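Local atomic coordinates of tRNA (uracil(54)-C(5))-methyltransferase (Pyrococcus abyssi, PDB entry 2JJQ), a protein that catalyses the S-adenosyl-L-methionine-dependent methylation of uridine 54 in tRNA to 5-methyluridine. Residues A[178-183]-A[190-195]. Sequence-based numbering, arbitrary orientation.
Sequences EKISVW and GFLRYM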
ATOM      1  N   GLU A 178     -19.574  23.503 -13.210  1.00 26.64           N
ATOM      2  CA  GLU A 178     -18.956  24.603 -12.499  1.00 25.69           C
ATOM      3  C   GLU A 178     -17.770  25.159 -13.288  1.00 26.01           C
ATOM      4  O   GLU A 178     -17.084  26.053 -12.800  1.00 25.37           O
ATOM      5  CB  GLU A 178     -18.493  24.171 -11.086  1.00 26.14           C
ATOM      6  CG  GLU A 178     -19.645  23.771 -10.158  1.00 27.36           C
ATOM      7  CD  GLU A 178     -20.602  24.947  -9.823  1.00 32.06           C
ATOM      8  OE1 GLU A 178     -20.183  26.131  -9.890  1.00 28.19           O
ATOM      9  OE2 GLU A 178     -21.780  24.659  -9.492  1.00 35.18           O
ATOM     10  N   LYS A 179     -17.541  24.609 -14.489  1.00 26.23           N
ATOM     11  CA  LYS A 179     -16.469  25.061 -15.409  1.00 26.42           C
ATOM     12  C   LYS A 179     -15.143  25.136 -14.659  1.00 25.55           C
ATOM     13  O   LYS A 179     -14.488  26.190 -14.544  1.00 25.74           O
ATOM     14  CB  LYS A 179     -16.859  26.393 -16.076  1.00 26.94           C
ATOM     15  CG  LYS A 179     -18.151  26.270 -16.912  1.00 29.81           C
ATOM     16  CD  LYS A 179     -18.013  25.167 -18.030  1.00 35.30           C
ATOM     17  CE  LYS A 179     -19.308  25.006 -18.857  1.00 36.64           C
ATOM     18  NZ  LYS A 179     -19.475  23.639 -19.454  1.00 39.12           N
ATOM     19  N   ILE A 180     -14.763  23.997 -14.087  1.00 23.68           N
ATOM     20  CA  ILE A 180     -13.553  23.978 -13.282  1.00 23.17           C
ATOM     21  C   ILE A 180     -12.300  23.767 -14.144  1.00 21.80           C
ATOM     22  O   ILE A 180     -12.239  22.833 -14.943  1.00 22.82           O
ATOM     23  CB  ILE A 180     -13.629  22.842 -12.236  1.00 22.66           C
ATOM     24  CG1 ILE A 180     -14.935  22.964 -11.433  1.00 19.08           C
ATOM     25  CG2 ILE A 180     -12.379  22.858 -11.368  1.00 22.69           C
ATOM     26  CD1 ILE A 180     -15.045  21.925 -10.286  1.00 20.45           C
ATOM     27  N   SER A 181     -11.295  24.595 -13.915  1.00 21.84           N
ATOM     28  CA  SER A 181     -10.011  24.522 -14.614  1.00 22.18           C
ATOM     29  C   SER A 181      -9.265  23.254 -14.174  1.00 21.10           C
ATOM     30  O   SER A 181      -9.185  22.964 -12.994  1.00 19.35           O
ATOM     31  CB  SER A 181      -9.201  25.810 -14.313  1.00 22.20           C
ATOM     32  OG  SER A 181      -7.839  25.593 -14.016  1.00 26.46           O
ATOM     33  N   VAL A 182      -8.795  22.459 -15.123  1.00 20.92           N
ATOM     34  CA  VAL A 182      -8.107  21.206 -14.766  1.00 21.25           C
ATOM     35  C   VAL A 182      -6.633  21.188 -15.227  1.00 21.34           C
ATOM     36  O   VAL A 182      -6.136  22.130 -15.843  1.00 21.76           O
ATOM     37  CB  VAL A 182      -8.856  19.936 -15.245  1.00 22.06           C
ATOM     38  CG1 VAL A 182     -10.255  19.837 -14.628  1.00 24.00           C
ATOM     39  CG2 VAL A 182      -8.894  19.862 -16.801  1.00 22.61           C
ATOM     40  N   TRP A 183      -5.918  20.134 -14.865  1.00 21.50           N
ATOM     41  CA  TRP A 183      -4.443  20.117 -15.033  1.00 21.37           C
ATOM     42  C   TRP A 183      -4.118  19.977 -16.494  1.00 22.16           C
ATOM     43  O   TRP A 183      -4.563  19.021 -17.160  1.00 22.79           O
ATOM     44  CB  TRP A 183      -3.889  18.905 -14.307  1.00 20.23           C
ATOM     45  CG  TRP A 183      -2.403  18.785 -14.150  1.00 19.33           C
ATOM     46  CD1 TRP A 183      -1.435  19.654 -14.552  1.00 19.95           C
ATOM     47  CD2 TRP A 183      -1.746  17.755 -13.421  1.00 20.05           C
ATOM     48  NE1 TRP A 183      -0.178  19.175 -14.188  1.00 20.11           N
ATOM     49  CE2 TRP A 183      -0.357  18.023 -13.460  1.00 21.00           C
ATOM     50  CE3 TRP A 183      -2.197  16.615 -12.750  1.00 21.83           C
ATOM     51  CZ2 TRP A 183       0.574  17.186 -12.854  1.00 21.09           C
ATOM     52  CZ3 TRP A 183      -1.267  15.789 -12.150  1.00 23.39           C
ATOM     53  CH2 TRP A 183       0.099  16.085 -12.199  1.00 22.20           C
ATOM     54  N   GLY A 190      -3.320  24.931 -14.359  1.00 26.81           N
ATOM     55  CA  GLY A 190      -4.670  24.436 -14.109  1.00 23.68           C
ATOM     56  C   GLY A 190      -4.906  24.208 -12.626  1.00 22.70           C
ATOM     57  O   GLY A 190      -3.948  23.941 -11.869  1.00 22.81           O
ATOM     58  N   PHE A 191      -6.175  24.328 -12.210  1.00 20.34           N
ATOM     59  CA  PHE A 191      -6.500  24.417 -10.787  1.00 19.29           C
ATOM     60  C   PHE A 191      -6.622  23.017 -10.195  1.00 18.39           C
ATOM     61  O   PHE A 191      -5.906  22.685  -9.257  1.00 18.65           O
ATOM     62  CB  PHE A 191      -7.806  25.208 -10.599  1.00 19.00           C
ATOM     63  CG  PHE A 191      -8.364  25.171  -9.192  1.00 18.25           C
ATOM     64  CD1 PHE A 191      -7.675  25.773  -8.147  1.00 17.00           C
ATOM     65  CD2 PHE A 191      -9.608  24.574  -8.948  1.00 21.36           C
ATOM     66  CE1 PHE A 191      -8.200  25.754  -6.859  1.00 19.86           C
ATOM     67  CE2 PHE A 191     -10.147  24.543  -7.666  1.00 20.01           C
ATOM     68  CZ  PHE A 191      -9.457  25.119  -6.631  1.00 19.55           C
ATOM     69  N   LEU A 192      -7.507  22.200 -10.747  1.00 17.87           N
ATOM     70  CA  LEU A 192      -7.756  20.890 -10.159  1.00 20.02           C
ATOM     71  C   LEU A 192      -6.685  19.858 -10.612  1.00 19.75           C
ATOM     72  O   LEU A 192      -6.461  19.687 -11.805  1.00 19.98           O
ATOM     73  CB  LEU A 192      -9.194  20.448 -10.534  1.00 20.73           C
ATOM     74  CG  LEU A 192      -9.776  19.154 -10.000  1.00 24.65           C
ATOM     75  CD1 LEU A 192      -9.597  19.104  -8.463  1.00 24.98           C
ATOM     76  CD2 LEU A 192     -11.273  19.089 -10.403  1.00 25.33           C
ATOM     77  N   ARG A 193      -6.036  19.169  -9.670  1.00 18.98           N
ATOM     78  CA  ARG A 193      -4.944  18.230 -10.026  1.00 18.17           C
ATOM     79  C   ARG A 193      -5.320  16.746  -9.788  1.00 17.41           C
ATOM     80  O   ARG A 193      -5.129  15.919 -10.681  1.00 17.05           O
ATOM     81  CB  ARG A 193      -3.656  18.588  -9.279  1.00 17.21           C
ATOM     82  CG  ARG A 193      -3.184  20.034  -9.501  1.00 18.28           C
ATOM     83  CD  ARG A 193      -2.913  20.254 -11.019  1.00 19.69           C
ATOM     84  NE  ARG A 193      -2.553  21.618 -11.422  1.00 23.05           N
ATOM     85  CZ  ARG A 193      -1.297  22.035 -11.567  1.00 22.21           C
ATOM     86  NH1 ARG A 193      -0.315  21.204 -11.281  1.00 24.04           N
ATOM     87  NH2 ARG A 193      -1.033  23.280 -11.957  1.00 22.77           N
ATOM     88  N   TYR A 194      -5.825  16.405  -8.593  1.00 15.45           N
ATOM     89  CA  TYR A 194      -6.159  15.018  -8.259  1.00 13.94           C
ATOM     90  C   TYR A 194      -7.493  14.942  -7.544  1.00 14.73           C
ATOM     91  O   TYR A 194      -7.841  15.864  -6.772  1.00 14.44           O
ATOM     92  CB  TYR A 194      -5.098  14.382  -7.299  1.00 14.60           C
ATOM     93  CG  TYR A 194      -3.747  14.138  -7.941  1.00 14.65           C
ATOM     94  CD1 TYR A 194      -3.494  12.968  -8.637  1.00 18.23           C
ATOM     95  CD2 TYR A 194      -2.739  15.081  -7.833  1.00 16.32           C
ATOM     96  CE1 TYR A 194      -2.275  12.757  -9.243  1.00 17.46           C
ATOM     97  CE2 TYR A 194      -1.470  14.874  -8.444  1.00 19.73           C
ATOM     98  CZ  TYR A 194      -1.264  13.698  -9.145  1.00 21.12           C
ATOM     99  OH  TYR A 194      -0.050  13.466  -9.764  1.00 20.24           O
ATOM    100  N   MET A 195      -8.194  13.826  -7.747  1.00 13.86           N
ATOM    101  CA  MET A 195      -9.307  13.448  -6.898  1.00 15.10           C
ATOM    102  C   MET A 195      -8.813  12.179  -6.204  1.00 14.79           C
ATOM    103  O   MET A 195      -8.566  11.188  -6.876  1.00 13.92           O
ATOM    104  CB  MET A 195     -10.540  13.078  -7.722  1.00 14.56           C
ATOM    105  CG  MET A 195     -11.644  12.402  -6.845  1.00 18.02           C
ATOM    106  SD  MET A 195     -13.288  12.282  -7.589  1.00 19.52           S
ATOM    107  CE  MET A 195     -13.017  11.036  -8.865  1.00 16.56           C
TER
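Val182 and Leu192 form a single beta bridge where the loop leaving helix 162-178 passes the start of strand 192-199, the short segments running about 84° apart. Leu192 N gives a nearly straight hydrogen bond to Ser181 O (2.9 Å). Phe191 N is held mainly by Ser181 OG at 2.8 Å, with a weak second bond to Ser181 O; serine's short side chain keeps OG near its own carbonyl, and the two oxygens meet consecutive amides. Gly190 CA lies 3.2 Å from Val182 O in a CA-H...O contact; glycine, having no CB, lets the backbones come this close, and its positive phi suits the residue as well.

Strand 192-199 belongs to a five-stranded mixed sheet, between strands 130-136 and 206-212, and Arg193 with Tyr194 forms a classic beta bulge opposite Val211. With CG set anti to the backbone N (chi1 -171°), the Trp183 indole extends over this bulge. Long Arg193, bent at chi2, lays apolar CD 3.5 Å from Trp183 CG and stacks its flat guanidinium on the broad indole, a cation-pi interaction, while NE (2.7 Å) and NH2 grip Gly190 O, fixing the plane's rotation. Trp183 turns an edge toward the Tyr194 face in an offset edge-to-face pair (planes at 63°); the Tyr194 hydroxyl, at the indole's edge, is hydrogen-bonded to Asp239. Branched Ile180 reaches Leu192 CD2 (4.0 Å) and the Phe191 ring edge through CG2, its apolar surface suiting a buried place beside Phe174.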